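Local coordinates for protein HepC.19480.a.B1 (Helicobacter pylori, PDB 6MTZ) that is of unknown function but probably belongs to the DHH/DHHA1 family, whose two-domain members are typically metal-dependent phosphoesterases acting on nucleotides or nucleic acids, at residues F187-E192 and T247-L252; C309-L314 and N326-K331; Y22-V27 and R123-I128. All coordinates share one frame; numbering follows the deposited sequence. Where two conformers were deposited one is given.

Contact 1. Residues F187-E192 and T247-L252; sequences FMFDDE and THLLSL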
loop_
_atom_site.group_PDB
_atom_site.type_symbol
_atom_site.label_atom_id
_atom_site.label_comp_id
_atom_site.label_asym_id
_atom_site.label_seq_id
_atom_site.Cartn_x
_atom_site.Cartn_y
_atom_site.Cartn_z
ATOM N N PHE A 187 -4.731 0.845 2.814
ATOM C CA PHE A 187 -4.767 1.928 3.791
ATOM C C PHE A 187 -4.623 1.390 5.207
ATOM O O PHE A 187 -3.842 1.916 6.007
ATOM C CB PHE A 187 -6.066 2.732 3.691
ATOM C CG PHE A 187 -6.120 3.879 4.675
ATOM C CD1 PHE A 187 -6.597 3.697 5.960
ATOM C CD2 PHE A 187 -5.615 5.119 4.330
ATOM C CE1 PHE A 187 -6.597 4.749 6.877
ATOM C CE2 PHE A 187 -5.620 6.164 5.232
ATOM C CZ PHE A 187 -6.109 5.981 6.507
ATOM N N MET A 188 -5.394 0.356 5.545
ATOM C CA MET A 188 -5.397 -0.116 6.922
ATOM C C MET A 188 -4.148 -0.924 7.256
ATOM O O MET A 188 -3.703 -0.901 8.407
ATOM C CB MET A 188 -6.657 -0.947 7.192
ATOM C CG MET A 188 -7.976 -0.147 7.099
ATOM S SD MET A 188 -8.129 1.181 8.303
ATOM C CE MET A 188 -8.344 0.273 9.849
ATOM N N PHE A 189 -3.568 -1.627 6.279
ATOM C CA PHE A 189 -2.485 -2.587 6.519
ATOM C C PHE A 189 -1.323 -2.324 5.562
ATOM O O PHE A 189 -0.927 -3.183 4.779
ATOM C CB PHE A 189 -2.989 -4.014 6.363
ATOM C CG PHE A 189 -4.363 -4.225 6.938
ATOM C CD1 PHE A 189 -4.590 -4.039 8.286
ATOM C CD2 PHE A 189 -5.421 -4.619 6.125
ATOM C CE1 PHE A 189 -5.865 -4.247 8.830
ATOM C CE2 PHE A 189 -6.686 -4.825 6.650
ATOM C CZ PHE A 189 -6.911 -4.640 8.011
ATOM N N ASP A 190 -0.742 -1.127 5.664
ATOM C CA ASP A 190 0.218 -0.679 4.660
ATOM C C ASP A 190 1.396 -1.643 4.536
ATOM O O ASP A 190 1.733 -2.092 3.433
ATOM C CB ASP A 190 0.711 0.722 5.009
ATOM C CG ASP A 190 1.707 1.231 4.008
ATOM O OD1 ASP A 190 1.300 1.553 2.872
ATOM O OD2 ASP A 190 2.902 1.282 4.354
ATOM N N ASP A 191 2.011 -2.005 5.660
ATOM C CA ASP A 191 3.186 -2.867 5.593
ATOM C C ASP A 191 2.818 -4.295 5.221
ATOM O O ASP A 191 3.554 -4.952 4.477
ATOM C CB ASP A 191 3.934 -2.851 6.925
ATOM C CG ASP A 191 4.586 -1.527 7.201
ATOM O OD1 ASP A 191 4.819 -0.761 6.234
ATOM O OD2 ASP A 191 4.853 -1.250 8.387
ATOM N N GLU A 192 1.708 -4.808 5.755
ATOM C CA GLU A 192 1.346 -6.191 5.456
ATOM C C GLU A 192 0.886 -6.323 4.017
ATOM O O GLU A 192 1.085 -7.371 3.391
ATOM C CB GLU A 192 0.265 -6.687 6.416
ATOM C CG GLU A 192 0.721 -6.779 7.881
ATOM C CD GLU A 192 0.620 -5.449 8.623
ATOM O OE1 GLU A 192 0.262 -4.440 7.980
ATOM O OE2 GLU A 192 0.893 -5.417 9.849
ATOM N N THR A 247 -9.093 -9.371 9.821
ATOM C CA THR A 247 -9.587 -9.223 11.191
ATOM C C THR A 247 -8.464 -9.396 12.213
ATOM O O THR A 247 -8.416 -8.671 13.218
ATOM C CB THR A 247 -10.724 -10.213 11.480
ATOM O OG1 THR A 247 -10.267 -11.554 11.283
ATOM C CG2 THR A 247 -11.914 -9.952 10.570
ATOM N N HIS A 248 -7.547 -10.350 11.982
ATOM C CA HIS A 248 -6.424 -10.520 12.900
ATOM C C HIS A 248 -5.594 -9.245 12.991
ATOM O O HIS A 248 -5.196 -8.827 14.087
ATOM C CB HIS A 248 -5.526 -11.683 12.479
ATOM C CG HIS A 248 -4.310 -11.838 13.347
ATOM N ND1 HIS A 248 -3.084 -11.290 13.026
ATOM C CD2 HIS A 248 -4.137 -12.461 14.538
ATOM C CE1 HIS A 248 -2.209 -11.581 13.972
ATOM N NE2 HIS A 248 -2.823 -12.291 14.903
ATOM N N LEU A 249 -5.336 -8.610 11.846
ATOM C CA LEU A 249 -4.628 -7.335 11.863
ATOM C C LEU A 249 -5.480 -6.233 12.480
ATOM O O LEU A 249 -4.940 -5.339 13.139
ATOM C CB LEU A 249 -4.190 -6.961 10.449
ATOM C CG LEU A 249 -3.230 -7.984 9.828
ATOM C CD1 LEU A 249 -2.938 -7.643 8.363
ATOM C CD2 LEU A 249 -1.928 -8.056 10.625
ATOM N N LEU A 250 -6.808 -6.288 12.303
ATOM C CA LEU A 250 -7.666 -5.290 12.937
ATOM C C LEU A 250 -7.695 -5.462 14.448
ATOM O O LEU A 250 -7.772 -4.462 15.182
ATOM C CB LEU A 250 -9.095 -5.361 12.372
ATOM C CG LEU A 250 -9.312 -4.930 10.917
ATOM C CD1 LEU A 250 -10.762 -5.116 10.518
ATOM C CD2 LEU A 250 -8.860 -3.484 10.694
ATOM N N SER A 251 -7.634 -6.713 14.931
ATOM C CA SER A 251 -7.731 -6.967 16.369
ATOM C C SER A 251 -6.614 -6.272 17.130
ATOM O O SER A 251 -6.796 -5.898 18.291
ATOM C CB SER A 251 -7.710 -8.472 16.656
ATOM O OG SER A 251 -8.916 -9.082 16.241
ATOM N N LEU A 252 -5.469 -6.054 16.482
ATOM C CA LEU A 252 -4.385 -5.321 17.118
ATOM C C LEU A 252 -4.600 -3.813 17.123
ATOM O O LEU A 252 -3.762 -3.095 17.675
ATOM C CB LEU A 252 -3.063 -5.636 16.420
ATOM C CG LEU A 252 -2.798 -7.078 15.971
ATOM C CD1 LEU A 252 -1.450 -7.142 15.273
ATOM C CD2 LEU A 252 -2.852 -8.065 17.128
#
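The contact lies where the linking helices of a probable DHH/DHHA1 protein meet the C-terminal domain: the turn leading into helix 190-203, with Phe189 as N-cap residue, packs against the last turn of helix 238-251. Phe189 fills the centre. One face of its ring is met by Leu249 CD1 in a CH-pi contact, 4.3 Å from the centroid and 26° off the ring normal, while CB of the preceding Met188 sits over the opposite face, 3.6 Å above the plane. The far end of the ring runs into the second helix: Phe189 CE1 is 3.6 Å from Leu249 CB, and Phe189 CZ lies 3.5 Å from Leu250 CD2, which comes in at the ring edge. The ring is thus packed on both faces and at its edge. Met188 is folded by bends at chi2 and chi3 (-63° and -70°), which bring its CE to 3.9 Å from Leu250 CD2. At the more exposed margin Glu192 and Leu249 lie alongside each other, pointing in opposite senses, with Glu192 CG 3.8 Å from Leu249 CD1, so the aliphatic part of the acid covers the leucine. The two segments meet through carbon-carbon packing, the glutamate bringing a polar group to the margin. Beneath this layer, Leu250 reaches Leu278 and Phe282 of helix 276-285 and Phe267 of strand 264-270, and Met188 touches Ser269 of that strand.

Contact 2. Residues C309-L314 and N326-K331; sequences CDVCEL and NASGGK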
loop_
_atom_site.group_PDB
_atom_site.type_symbol
_atom_site.label_atom_id
_atom_site.label_comp_id
_atom_site.label_asym_id
_atom_site.label_seq_id
_atom_site.Cartn_x
_atom_site.Cartn_y
_atom_site.Cartn_z
ATOM N N CYS A 309 -26.687 -3.714 18.336
ATOM C CA CYS A 309 -26.785 -2.293 18.016
ATOM C C CYS A 309 -27.614 -2.132 16.755
ATOM O O CYS A 309 -27.246 -2.659 15.703
ATOM C CB CYS A 309 -25.416 -1.672 17.815
ATOM S SG CYS A 309 -25.534 0.012 17.155
ATOM N N ASP A 310 -28.717 -1.397 16.857
ATOM C CA ASP A 310 -29.534 -1.125 15.686
ATOM C C ASP A 310 -28.826 -0.114 14.797
ATOM O O ASP A 310 -28.978 1.097 14.994
ATOM C CB ASP A 310 -30.905 -0.598 16.104
ATOM C CG ASP A 310 -31.879 -0.533 14.946
ATOM O OD1 ASP A 310 -31.426 -0.539 13.780
ATOM O OD2 ASP A 310 -33.100 -0.475 15.203
ATOM N N VAL A 311 -28.061 -0.590 13.812
ATOM C CA VAL A 311 -27.303 0.337 12.973
ATOM C C VAL A 311 -28.193 1.076 11.986
ATOM O O VAL A 311 -27.771 2.100 11.437
ATOM C CB VAL A 311 -26.154 -0.364 12.225
ATOM C CG1 VAL A 311 -25.087 -0.797 13.217
ATOM C CG2 VAL A 311 -26.663 -1.561 11.402
ATOM N N CYS A 312 -29.408 0.586 11.736
ATOM C CA CYS A 312 -30.359 1.375 10.961
ATOM C C CYS A 312 -30.700 2.668 11.691
ATOM O O CYS A 312 -30.650 3.757 11.108
ATOM C CB CYS A 312 -31.618 0.560 10.678
ATOM S SG CYS A 312 -32.854 1.438 9.682
ATOM N N GLU A 313 -31.040 2.564 12.979
ATOM C CA GLU A 313 -31.304 3.762 13.772
ATOM C C GLU A 313 -30.069 4.657 13.846
ATOM O O GLU A 313 -30.171 5.886 13.707
ATOM C CB GLU A 313 -31.777 3.368 15.174
ATOM N N LEU A 314 -28.890 4.054 14.035
ATOM C CA LEU A 314 -27.651 4.825 14.108
ATOM C C LEU A 314 -27.441 5.657 12.849
ATOM O O LEU A 314 -27.170 6.863 12.926
ATOM C CB LEU A 314 -26.461 3.888 14.334
ATOM C CG LEU A 314 -25.129 4.479 14.807
ATOM C CD1 LEU A 314 -24.251 3.361 15.380
ATOM C CD2 LEU A 314 -24.396 5.202 13.697
ATOM N N ASN A 326 -29.045 -4.893 11.349
ATOM C CA ASN A 326 -27.669 -5.368 11.384
ATOM C C ASN A 326 -26.842 -4.942 10.176
ATOM O O ASN A 326 -25.673 -5.334 10.082
ATOM C CB ASN A 326 -27.654 -6.895 11.509
ATOM C CG ASN A 326 -28.164 -7.366 12.854
ATOM O OD1 ASN A 326 -27.641 -6.968 13.892
ATOM N ND2 ASN A 326 -29.204 -8.191 12.847
ATOM N N ALA A 327 -27.402 -4.157 9.255
ATOM C CA ALA A 327 -26.660 -3.699 8.084
ATOM C C ALA A 327 -27.350 -2.464 7.523
ATOM O O ALA A 327 -28.566 -2.477 7.314
ATOM C CB ALA A 327 -26.556 -4.799 7.017
ATOM N N SER A 328 -26.581 -1.406 7.293
ATOM C CA SER A 328 -27.124 -0.110 6.898
ATOM C C SER A 328 -26.023 0.705 6.235
ATOM O O SER A 328 -24.840 0.357 6.287
ATOM C CB SER A 328 -27.681 0.650 8.100
ATOM O OG SER A 328 -28.845 0.027 8.600
ATOM N N GLY A 329 -26.427 1.817 5.629
ATOM C CA GLY A 329 -25.482 2.727 5.023
ATOM C C GLY A 329 -25.934 4.164 5.172
ATOM O O GLY A 329 -26.978 4.456 5.756
ATOM N N GLY A 330 -25.126 5.061 4.623
ATOM C CA GLY A 330 -25.397 6.480 4.683
ATOM C C GLY A 330 -24.213 7.238 4.122
ATOM O O GLY A 330 -23.320 6.650 3.498
ATOM N N LYS A 331 -24.203 8.548 4.386
ATOM C CA LYS A 331 -23.160 9.426 3.871
ATOM C C LYS A 331 -22.871 10.544 4.869
ATOM O O LYS A 331 -23.753 10.990 5.603
ATOM C CB LYS A 331 -23.558 10.019 2.505
HETATM O O HOH W 1 -28.102 -5.109 15.852
#
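Val311 and Cys312, in the first turn of helix 311-318, rest on Ser328 and the start of strand 327-331, with the GGGH sequence characteristic of DHHA1 domains in the connection between helix and strand. The packing is closest around two side chains. Val311 points at the strand; its chi1 of -69° puts CG1 anti to the carbonyl carbon and leaves CG2 between backbone N and carbonyl carbon. From there Val311 CG2 presses on the peptide between Asn326 and Ala327, 3.4 Å from Ala327 N. Ser328 answers from the other direction: its OG lies under the helix backbone, 3.1 Å from Cys312 CA and 3.5 Å from Cys312 CB. Although Cys312 N is also near this hydroxyl, the angle is poor for a hydrogen bond. The contact there is one of close fit, and the single proton of the hydroxyl has the carbonyls of Ala327 and His324 as weak alternatives. Val311 is further fixed by a backbone hydrogen bond to Arg325 and by burial against Leu303 and Phe291 of the mixed sheet.

The other end is looser and wetter. Asn326 turns its CB away from the helix and meets Cys309 through a water, which lies 2.7 Å from Asn326 OD1 and accepts from Cys309 N at 3.2 Å. Asp310, also exposed, serves the helix rather than the strand. As N-cap it takes the amide hydrogen of Glu313 on OD1, with N and OD1 3.2 Å apart and a nearly straight N-H...O angle of 164°, the donor standing well above the carboxylate plane.

Contact 3. Residues Y22-V27 and R123-I128; sequences YACQLV and RCATKI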
loop_
_atom_site.group_PDB
_atom_site.type_symbol
_atom_site.label_atom_id
_atom_site.label_comp_id
_atom_site.label_asym_id
_atom_site.label_seq_id
_atom_site.Cartn_x
_atom_site.Cartn_y
_atom_site.Cartn_z
ATOM N N TYR A 22 5.994 -1.449 -7.149
ATOM C CA TYR A 22 6.384 -2.330 -6.052
ATOM C C TYR A 22 7.680 -3.085 -6.342
ATOM O O TYR A 22 8.439 -3.368 -5.417
ATOM C CB TYR A 22 5.260 -3.326 -5.717
ATOM C CG TYR A 22 4.217 -2.764 -4.785
ATOM C CD1 TYR A 22 4.502 -2.546 -3.445
ATOM C CD2 TYR A 22 2.948 -2.441 -5.240
ATOM C CE1 TYR A 22 3.556 -2.022 -2.591
ATOM C CE2 TYR A 22 1.989 -1.913 -4.387
ATOM C CZ TYR A 22 2.299 -1.706 -3.069
ATOM O OH TYR A 22 1.343 -1.191 -2.219
ATOM N N ALA A 23 7.938 -3.437 -7.601
ATOM C CA ALA A 23 9.214 -4.068 -7.946
ATOM C C ALA A 23 10.416 -3.182 -7.594
ATOM O O ALA A 23 11.491 -3.697 -7.248
ATOM C CB ALA A 23 9.213 -4.417 -9.435
ATOM N N CYS A 24 10.269 -1.855 -7.690
ATOM C CA CYS A 24 11.338 -0.968 -7.227
ATOM C C CYS A 24 11.720 -1.299 -5.794
ATOM O O CYS A 24 12.896 -1.265 -5.429
ATOM C CB CYS A 24 10.900 0.499 -7.330
ATOM S SG CYS A 24 10.767 1.086 -9.028
ATOM N N GLN A 25 10.731 -1.616 -4.964
ATOM C CA GLN A 25 10.979 -1.844 -3.550
ATOM C C GLN A 25 11.440 -3.262 -3.253
ATOM O O GLN A 25 12.170 -3.470 -2.277
ATOM C CB GLN A 25 9.717 -1.515 -2.760
ATOM C CG GLN A 25 9.414 -0.029 -2.816
ATOM C CD GLN A 25 8.079 0.324 -2.217
ATOM O OE1 GLN A 25 7.101 -0.417 -2.353
ATOM N NE2 GLN A 25 8.023 1.472 -1.559
ATOM N N LEU A 26 11.036 -4.246 -4.067
ATOM C CA LEU A 26 11.720 -5.536 -4.021
ATOM C C LEU A 26 13.203 -5.343 -4.279
ATOM O O LEU A 26 14.052 -5.906 -3.572
ATOM C CB LEU A 26 11.123 -6.504 -5.046
ATOM C CG LEU A 26 11.680 -7.937 -5.083
ATOM C CD1 LEU A 26 10.630 -8.896 -5.604
ATOM C CD2 LEU A 26 12.916 -8.062 -5.955
ATOM N N VAL A 27 13.531 -4.536 -5.282
ATOM C CA VAL A 27 14.929 -4.333 -5.636
ATOM C C VAL A 27 15.658 -3.644 -4.495
ATOM O O VAL A 27 16.712 -4.107 -4.046
ATOM C CB VAL A 27 15.037 -3.537 -6.946
ATOM C CG1 VAL A 27 16.458 -2.978 -7.116
ATOM C CG2 VAL A 27 14.644 -4.419 -8.145
ATOM N N ARG A 123 13.276 3.308 -19.973
ATOM C CA ARG A 123 13.353 2.164 -19.073
ATOM C C ARG A 123 12.224 2.253 -18.063
ATOM O O ARG A 123 11.728 3.339 -17.756
ATOM C CB ARG A 123 14.692 2.105 -18.313
ATOM C CG ARG A 123 15.881 1.592 -19.132
ATOM C CD ARG A 123 17.166 1.681 -18.327
ATOM N NE ARG A 123 17.577 3.070 -18.125
ATOM C CZ ARG A 123 18.427 3.473 -17.183
ATOM N NH1 ARG A 123 18.958 2.599 -16.341
ATOM N NH2 ARG A 123 18.740 4.761 -17.076
ATOM N N CYS A 124 11.826 1.102 -17.539
ATOM C CA CYS A 124 10.899 1.131 -16.427
ATOM C C CYS A 124 11.637 1.604 -15.182
ATOM O O CYS A 124 12.874 1.571 -15.108
ATOM C CB CYS A 124 10.280 -0.249 -16.191
ATOM S SG CYS A 124 11.414 -1.434 -15.404
ATOM N N ALA A 125 10.862 2.054 -14.193
ATOM C CA ALA A 125 11.466 2.566 -12.968
ATOM C C ALA A 125 12.262 1.486 -12.250
ATOM O O ALA A 125 13.335 1.766 -11.706
ATOM C CB ALA A 125 10.388 3.143 -12.053
ATOM N N THR A 126 11.763 0.241 -12.248
ATOM C CA THR A 126 12.482 -0.830 -11.564
ATOM C C THR A 126 13.893 -1.012 -12.122
ATOM O O THR A 126 14.848 -1.187 -11.360
ATOM C CB THR A 126 11.690 -2.133 -11.651
ATOM O OG1 THR A 126 10.506 -1.999 -10.864
ATOM C CG2 THR A 126 12.497 -3.287 -11.070
ATOM N N LYS A 127 14.052 -0.944 -13.447
ATOM C CA LYS A 127 15.378 -1.134 -14.020
ATOM C C LYS A 127 16.286 0.047 -13.698
ATOM O O LYS A 127 17.466 -0.141 -13.383
ATOM C CB LYS A 127 15.278 -1.350 -15.530
ATOM C CG LYS A 127 16.622 -1.704 -16.191
ATOM C CD LYS A 127 16.397 -2.396 -17.546
ATOM C CE LYS A 127 17.724 -2.896 -18.154
ATOM N NZ LYS A 127 17.562 -3.287 -19.590
ATOM N N ILE A 128 15.747 1.270 -13.752
ATOM C CA ILE A 128 16.508 2.443 -13.329
ATOM C C ILE A 128 16.976 2.289 -11.880
ATOM O O ILE A 128 18.151 2.504 -11.569
ATOM C CB ILE A 128 15.677 3.729 -13.513
ATOM C CG1 ILE A 128 15.260 3.920 -14.972
ATOM C CG2 ILE A 128 16.467 4.939 -13.027
ATOM C CD1 ILE A 128 14.273 5.052 -15.159
#
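Helix 19-29 and the start of helix 125-136 approach until the CA atoms of Cys24 and Thr126 are 4.5 Å apart, a spacing that leaves room only for small side chains between the two backbones. The second segment is just entering its helix, with Cys124 as N-cap: the thiol of Cys124 accepts from Lys127 N, with SG and N 3.3 Å apart and an N-H...S angle of 153°. Both helices belong to the N-terminal domain, whose parallel sheet has the strand order 2-1-3-4-5, consistent with a DHH domain.

Thr126 carries most of the contact. Its first torsion (-68°) sets OG1 anti to the carbonyl carbon and CG2 anti to the backbone N, and both branches bear on Ala23 CB. Thr126 OG1 lies against Ala23 CB at 3.1 Å, a very tight approach. It is also close to Cys24 N, but the angle is too poor for a hydrogen bond. Thr126 CG2 points on toward the next turn, where it meets Val27 CG2 at 3.8 Å. Cys24 reaches back from the first helix: its SG lies at the opening turn of the second, 3.5 Å from Thr126 N and 3.7 Å from Ala125 CB.

Both carboxylate oxygens of Asp20, from the HxDxDG sequence just before the first segment, accept from the first amides of helix 125-136, OD2 from Ala125 N and OD1 from Thr126 N. Ala125 also touches Asp71 and His103, the latter in the DHH sequence. Helix 145-159 runs along both segments, with Leu148 on Leu26, Val152 on Val27 and Asn156 on Lys127, while Tyr22 leans on helix 190-203.

The three contacts run through the two-domain body in chain order 3, 1, 2. Contact 3 lies in the N-terminal domain, next to the HxDxDG and DHH sequences; contact 2 lies in the C-terminal domain, around the GGGH sequence, with centres 45 Å from contact 3. Contact 1 comes between them, its centre 26 Å from that of contact 3 and 24 Å from that of contact 2. It is much nearer contact 3 by closest atoms, about 6 Å against 15 Å, and Arg194 joins the two: it pairs with Asp190 and Asp191 and touches Tyr22 and Gln25. In relatives the motif-bearing faces of the two domains line the active-site cleft.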